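Local coordinates for glyoxalase-like domain protein (Staphylococcus aureus, PDB 3P8A), which is of unknown function but belongs to the glyoxalase-like (VOC) family, whose paired beta-alpha-beta-beta-beta modules commonly form a metal-dependent active site, at residues Phe25-Phe38 / Asn60-Asp74. Residues are numbered along the deposited sequence; the frame is centred on the assembly and turned at random.
Sequences FDHIIHYIDQLDRF and NKLGYINENYIELLD
His27 and Tyr69 pair across strands 25-31 and 69-74, the first and fourth of the chain, which run parallel within a mixed sheet as in a VOC module, although no regular helix lies between them. Their ladder is drawn tight by Glu71 N to Ile28 O, His30 N to Glu71 O and Leu73 N to His30 O, and it starts beside a classic beta bulge, where Asp26 and His27 both face Cys111.

On the face carrying His27, Tyr69 and Glu71, the CB of His27 sits 3.5 Å above the centre of the Tyr69 ring, a CH-pi contact. The imidazole itself is slid off that ring, the planes 18° apart. Its ND1 donates within the ring plane to the anti lone pair of Asp26 OD2 (2.7 Å), and a water links NE2 to Glu71 OE1. A glycerol, probably from the crystallisation liquor, hydrogen-bonds to Tyr69 OH and Glu71 OE2, consistent with a polar pocket here.

The other face is largely apolar but includes His30, whose ring bonds to Tyr268 and Arg264. Leu72 CD1 meets Phe38 CE2 at 3.5 Å, and Leu35 CD1 lies against Leu72 CB.

Polar bonds secure the turn after strand 25-31. Asp74 OD2 accepts Leu35 N (3.0 Å) from above the carboxylate plane. Extended beyond CG, Lys61 runs alongside Leu35 and brings NZ to Leu35 O at 2.9 Å, weakly to Asp36 O and, in the carbonyl plane, to Phe38 O at 2.7 Å.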
# COMPACT_ATOMS: atom_id res chain seq x y z
N PHE A 25 -8.36 3.69 -1.86
CA PHE A 25 -7.20 3.16 -1.12
C PHE A 25 -7.52 1.72 -0.67
O PHE A 25 -8.59 1.49 -0.12
CB PHE A 25 -6.93 4.07 0.11
CG PHE A 25 -5.82 3.57 1.00
CD1 PHE A 25 -4.49 3.78 0.67
CD2 PHE A 25 -6.11 2.85 2.15
CE1 PHE A 25 -3.48 3.28 1.47
CE2 PHE A 25 -5.09 2.36 2.95
CZ PHE A 25 -3.78 2.58 2.62
N ASP A 26 -6.61 0.76 -0.93
CA ASP A 26 -6.83 -0.60 -0.47
C ASP A 26 -6.01 -0.93 0.75
O ASP A 26 -6.56 -1.30 1.79
CB ASP A 26 -6.59 -1.63 -1.58
CG ASP A 26 -7.24 -2.96 -1.24
OD1 ASP A 26 -8.50 -3.03 -1.24
OD2 ASP A 26 -6.50 -3.93 -0.98
N HIS A 27 -4.68 -0.86 0.63
CA HIS A 27 -3.83 -1.21 1.75
C HIS A 27 -2.47 -0.54 1.65
O HIS A 27 -2.13 0.00 0.60
CB HIS A 27 -3.73 -2.75 1.93
CG HIS A 27 -3.15 -3.52 0.78
ND1 HIS A 27 -3.93 -3.95 -0.27
CD2 HIS A 27 -1.89 -3.96 0.59
CE1 HIS A 27 -3.13 -4.64 -1.06
NE2 HIS A 27 -1.88 -4.63 -0.60
N ILE A 28 -1.75 -0.50 2.78
CA ILE A 28 -0.40 -0.01 2.87
C ILE A 28 0.46 -1.20 3.28
O ILE A 28 0.04 -2.01 4.10
CB ILE A 28 -0.23 1.23 3.82
CG1 ILE A 28 1.21 1.77 3.78
CG2 ILE A 28 -0.74 0.99 5.26
CD1 ILE A 28 1.34 3.24 4.21
N ILE A 29 1.65 -1.32 2.70
CA ILE A 29 2.56 -2.42 3.00
C ILE A 29 3.64 -1.97 3.91
O ILE A 29 4.37 -1.03 3.60
CB ILE A 29 3.15 -3.06 1.72
CG1 ILE A 29 2.03 -3.55 0.79
CG2 ILE A 29 4.12 -4.22 2.04
CD1 ILE A 29 2.21 -3.08 -0.57
N HIS A 30 3.81 -2.72 5.01
CA HIS A 30 4.87 -2.50 5.98
C HIS A 30 5.75 -3.76 6.05
O HIS A 30 5.29 -4.81 6.51
CB HIS A 30 4.27 -2.12 7.34
CG HIS A 30 5.29 -1.77 8.41
ND1 HIS A 30 4.89 -1.43 9.69
CD2 HIS A 30 6.64 -1.75 8.35
CE1 HIS A 30 6.00 -1.20 10.37
NE2 HIS A 30 7.09 -1.38 9.60
N TYR A 31 7.03 -3.65 5.62
CA TYR A 31 8.00 -4.74 5.69
C TYR A 31 8.54 -4.83 7.13
O TYR A 31 9.10 -3.86 7.63
CB TYR A 31 9.13 -4.64 4.63
CG TYR A 31 10.32 -5.54 4.92
CD1 TYR A 31 11.61 -5.02 5.03
CD2 TYR A 31 10.15 -6.91 5.16
CE1 TYR A 31 12.70 -5.84 5.33
CE2 TYR A 31 11.22 -7.71 5.54
CZ TYR A 31 12.50 -7.18 5.60
OH TYR A 31 13.55 -7.98 5.94
N ILE A 32 8.32 -5.99 7.79
CA ILE A 32 8.75 -6.26 9.17
C ILE A 32 9.54 -7.56 9.22
O ILE A 32 9.00 -8.60 8.89
CB ILE A 32 7.54 -6.28 10.17
CG1 ILE A 32 6.96 -4.86 10.33
CG2 ILE A 32 7.95 -6.86 11.55
CD1 ILE A 32 5.72 -4.75 11.18
N ASP A 33 10.81 -7.49 9.64
CA ASP A 33 11.64 -8.69 9.77
C ASP A 33 11.13 -9.48 10.99
O ASP A 33 10.70 -8.87 11.95
CB ASP A 33 13.11 -8.29 10.00
CG ASP A 33 14.00 -9.47 10.32
OD1 ASP A 33 14.09 -10.39 9.50
OD2 ASP A 33 14.63 -9.45 11.40
N GLN A 34 11.16 -10.84 10.94
CA GLN A 34 10.69 -11.67 12.06
C GLN A 34 9.24 -11.34 12.43
O GLN A 34 8.89 -11.12 13.60
CB GLN A 34 11.62 -11.57 13.30
CG GLN A 34 13.00 -12.19 13.07
CD GLN A 34 13.96 -11.90 14.20
OE1 GLN A 34 13.58 -11.79 15.38
NE2 GLN A 34 15.24 -11.80 13.87
N LEU A 35 8.39 -11.26 11.39
CA LEU A 35 6.97 -10.94 11.53
C LEU A 35 6.18 -11.92 12.41
O LEU A 35 5.22 -11.49 13.04
CB LEU A 35 6.33 -10.81 10.12
CG LEU A 35 4.84 -10.53 9.98
CD1 LEU A 35 4.44 -9.22 10.69
CD2 LEU A 35 4.46 -10.50 8.53
N ASP A 36 6.59 -13.20 12.49
CA ASP A 36 5.87 -14.18 13.33
C ASP A 36 5.84 -13.82 14.81
O ASP A 36 4.89 -14.18 15.51
CB ASP A 36 6.44 -15.57 13.19
CG ASP A 36 5.95 -16.31 11.97
OD1 ASP A 36 4.74 -16.15 11.63
OD2 ASP A 36 6.73 -17.09 11.40
N ARG A 37 6.88 -13.11 15.28
CA ARG A 37 7.02 -12.70 16.68
C ARG A 37 6.28 -11.40 16.95
O ARG A 37 6.00 -11.07 18.11
CB ARG A 37 8.52 -12.48 17.00
CG ARG A 37 9.39 -13.73 16.91
CD ARG A 37 10.87 -13.40 16.85
NE ARG A 37 11.41 -13.05 18.17
CZ ARG A 37 11.85 -13.93 19.06
NH1 ARG A 37 12.32 -13.52 20.23
NH2 ARG A 37 11.82 -15.23 18.79
N PHE A 38 6.00 -10.66 15.88
CA PHE A 38 5.45 -9.32 15.93
C PHE A 38 3.99 -9.18 16.32
O PHE A 38 3.14 -9.91 15.84
CB PHE A 38 5.75 -8.56 14.61
CG PHE A 38 5.33 -7.11 14.60
CD1 PHE A 38 6.20 -6.12 15.04
CD2 PHE A 38 4.06 -6.74 14.18
CE1 PHE A 38 5.80 -4.78 15.07
CE2 PHE A 38 3.66 -5.41 14.22
CZ PHE A 38 4.53 -4.43 14.66
N ASN A 60 2.27 -12.72 5.13
CA ASN A 60 1.76 -11.50 5.74
C ASN A 60 0.90 -11.69 7.00
O ASN A 60 0.56 -12.82 7.36
CB ASN A 60 1.03 -10.64 4.66
CG ASN A 60 -0.14 -11.31 3.95
OD1 ASN A 60 -0.59 -12.40 4.32
ND2 ASN A 60 -0.68 -10.68 2.93
N LYS A 61 0.58 -10.58 7.66
CA LYS A 61 -0.30 -10.47 8.82
C LYS A 61 -1.06 -9.23 8.51
O LYS A 61 -0.50 -8.30 7.93
CB LYS A 61 0.45 -10.29 10.14
CG LYS A 61 0.96 -11.57 10.77
CD LYS A 61 1.39 -11.26 12.19
CE LYS A 61 2.04 -12.44 12.87
NZ LYS A 61 2.65 -12.02 14.16
N LEU A 62 -2.36 -9.24 8.80
CA LEU A 62 -3.24 -8.15 8.39
C LEU A 62 -3.91 -7.43 9.52
O LEU A 62 -4.42 -8.05 10.44
CB LEU A 62 -4.28 -8.69 7.39
CG LEU A 62 -3.70 -9.65 6.31
CD1 LEU A 62 -4.75 -10.57 5.76
CD2 LEU A 62 -2.99 -8.88 5.20
N GLY A 63 -3.84 -6.11 9.46
CA GLY A 63 -4.49 -5.19 10.37
C GLY A 63 -5.67 -4.57 9.65
O GLY A 63 -5.51 -3.57 8.94
N TYR A 64 -6.86 -5.20 9.78
CA TYR A 64 -8.06 -4.69 9.12
C TYR A 64 -8.58 -3.45 9.83
O TYR A 64 -8.83 -3.48 11.04
CB TYR A 64 -9.16 -5.77 9.03
CG TYR A 64 -8.81 -6.92 8.11
CD1 TYR A 64 -8.93 -6.79 6.73
CD2 TYR A 64 -8.42 -8.15 8.62
CE1 TYR A 64 -8.64 -7.86 5.88
CE2 TYR A 64 -8.13 -9.23 7.78
CZ TYR A 64 -8.25 -9.08 6.41
OH TYR A 64 -7.97 -10.13 5.57
N ILE A 65 -8.73 -2.36 9.08
CA ILE A 65 -9.22 -1.10 9.62
C ILE A 65 -10.70 -0.97 9.26
O ILE A 65 -11.54 -1.46 10.01
CB ILE A 65 -8.31 0.10 9.19
CG1 ILE A 65 -6.83 -0.15 9.49
CG2 ILE A 65 -8.78 1.42 9.81
CD1 ILE A 65 -6.47 -0.45 11.05
N ASN A 66 -11.02 -0.37 8.10
CA ASN A 66 -12.41 -0.18 7.66
C ASN A 66 -12.44 -0.08 6.13
O ASN A 66 -12.15 0.98 5.57
CB ASN A 66 -13.02 1.06 8.34
CG ASN A 66 -14.53 1.20 8.22
OD1 ASN A 66 -15.23 0.41 7.57
ND2 ASN A 66 -15.07 2.24 8.84
N GLU A 67 -12.72 -1.23 5.47
CA GLU A 67 -12.77 -1.39 4.01
C GLU A 67 -11.37 -1.16 3.37
O GLU A 67 -11.22 -1.04 2.15
CB GLU A 67 -13.90 -0.54 3.37
CG GLU A 67 -15.29 -1.00 3.78
CD GLU A 67 -16.41 -0.04 3.44
OE1 GLU A 67 -16.90 0.65 4.37
OE2 GLU A 67 -16.81 0.01 2.26
N ASN A 68 -10.34 -1.16 4.24
CA ASN A 68 -8.93 -1.04 3.91
C ASN A 68 -8.13 -1.66 5.05
O ASN A 68 -8.70 -1.97 6.10
CB ASN A 68 -8.51 0.42 3.60
CG ASN A 68 -9.04 1.45 4.55
OD1 ASN A 68 -9.67 2.45 4.14
ND2 ASN A 68 -8.82 1.25 5.84
N TYR A 69 -6.84 -1.91 4.84
CA TYR A 69 -6.06 -2.57 5.87
C TYR A 69 -4.60 -2.25 5.81
O TYR A 69 -4.14 -1.59 4.89
CB TYR A 69 -6.27 -4.11 5.81
CG TYR A 69 -5.87 -4.77 4.51
CD1 TYR A 69 -4.67 -5.48 4.42
CD2 TYR A 69 -6.70 -4.74 3.39
CE1 TYR A 69 -4.30 -6.12 3.23
CE2 TYR A 69 -6.35 -5.38 2.20
CZ TYR A 69 -5.14 -6.06 2.12
OH TYR A 69 -4.78 -6.68 0.96
N ILE A 70 -3.87 -2.73 6.81
CA ILE A 70 -2.43 -2.65 6.89
C ILE A 70 -1.93 -4.05 6.59
O ILE A 70 -2.34 -5.01 7.26
CB ILE A 70 -1.93 -2.18 8.29
CG1 ILE A 70 -2.54 -0.80 8.66
CG2 ILE A 70 -0.39 -2.12 8.29
CD1 ILE A 70 -2.56 -0.48 10.18
N GLU A 71 -1.05 -4.18 5.59
CA GLU A 71 -0.43 -5.44 5.26
C GLU A 71 0.97 -5.44 5.83
O GLU A 71 1.81 -4.65 5.40
CB GLU A 71 -0.44 -5.73 3.76
CG GLU A 71 0.05 -7.14 3.45
CD GLU A 71 0.38 -7.44 2.00
OE1 GLU A 71 0.56 -6.48 1.22
OE2 GLU A 71 0.54 -8.64 1.67
N LEU A 72 1.21 -6.29 6.83
CA LEU A 72 2.55 -6.44 7.39
C LEU A 72 3.14 -7.58 6.59
O LEU A 72 2.48 -8.60 6.45
CB LEU A 72 2.52 -6.78 8.88
CG LEU A 72 1.77 -5.85 9.81
CD1 LEU A 72 2.13 -6.17 11.19
CD2 LEU A 72 2.05 -4.35 9.52
N LEU A 73 4.30 -7.40 6.02
CA LEU A 73 4.88 -8.36 5.10
C LEU A 73 6.27 -8.77 5.51
O LEU A 73 7.05 -7.94 5.95
CB LEU A 73 4.86 -7.72 3.66
CG LEU A 73 5.29 -8.60 2.44
CD1 LEU A 73 4.23 -9.70 2.14
CD2 LEU A 73 5.51 -7.75 1.21
N ASP A 74 6.59 -10.08 5.35
CA ASP A 74 7.93 -10.60 5.62
C ASP A 74 8.30 -11.68 4.58
O ASP A 74 7.44 -12.14 3.84
CB ASP A 74 8.03 -11.15 7.04
CG ASP A 74 9.44 -11.41 7.62
OD1 ASP A 74 10.45 -10.98 6.98
OD2 ASP A 74 9.52 -11.93 8.74
O HOH W 1 -10.31 3.11 1.45
O HOH W 2 0.08 -6.14 -1.42
O HOH W 3 13.14 -10.59 6.94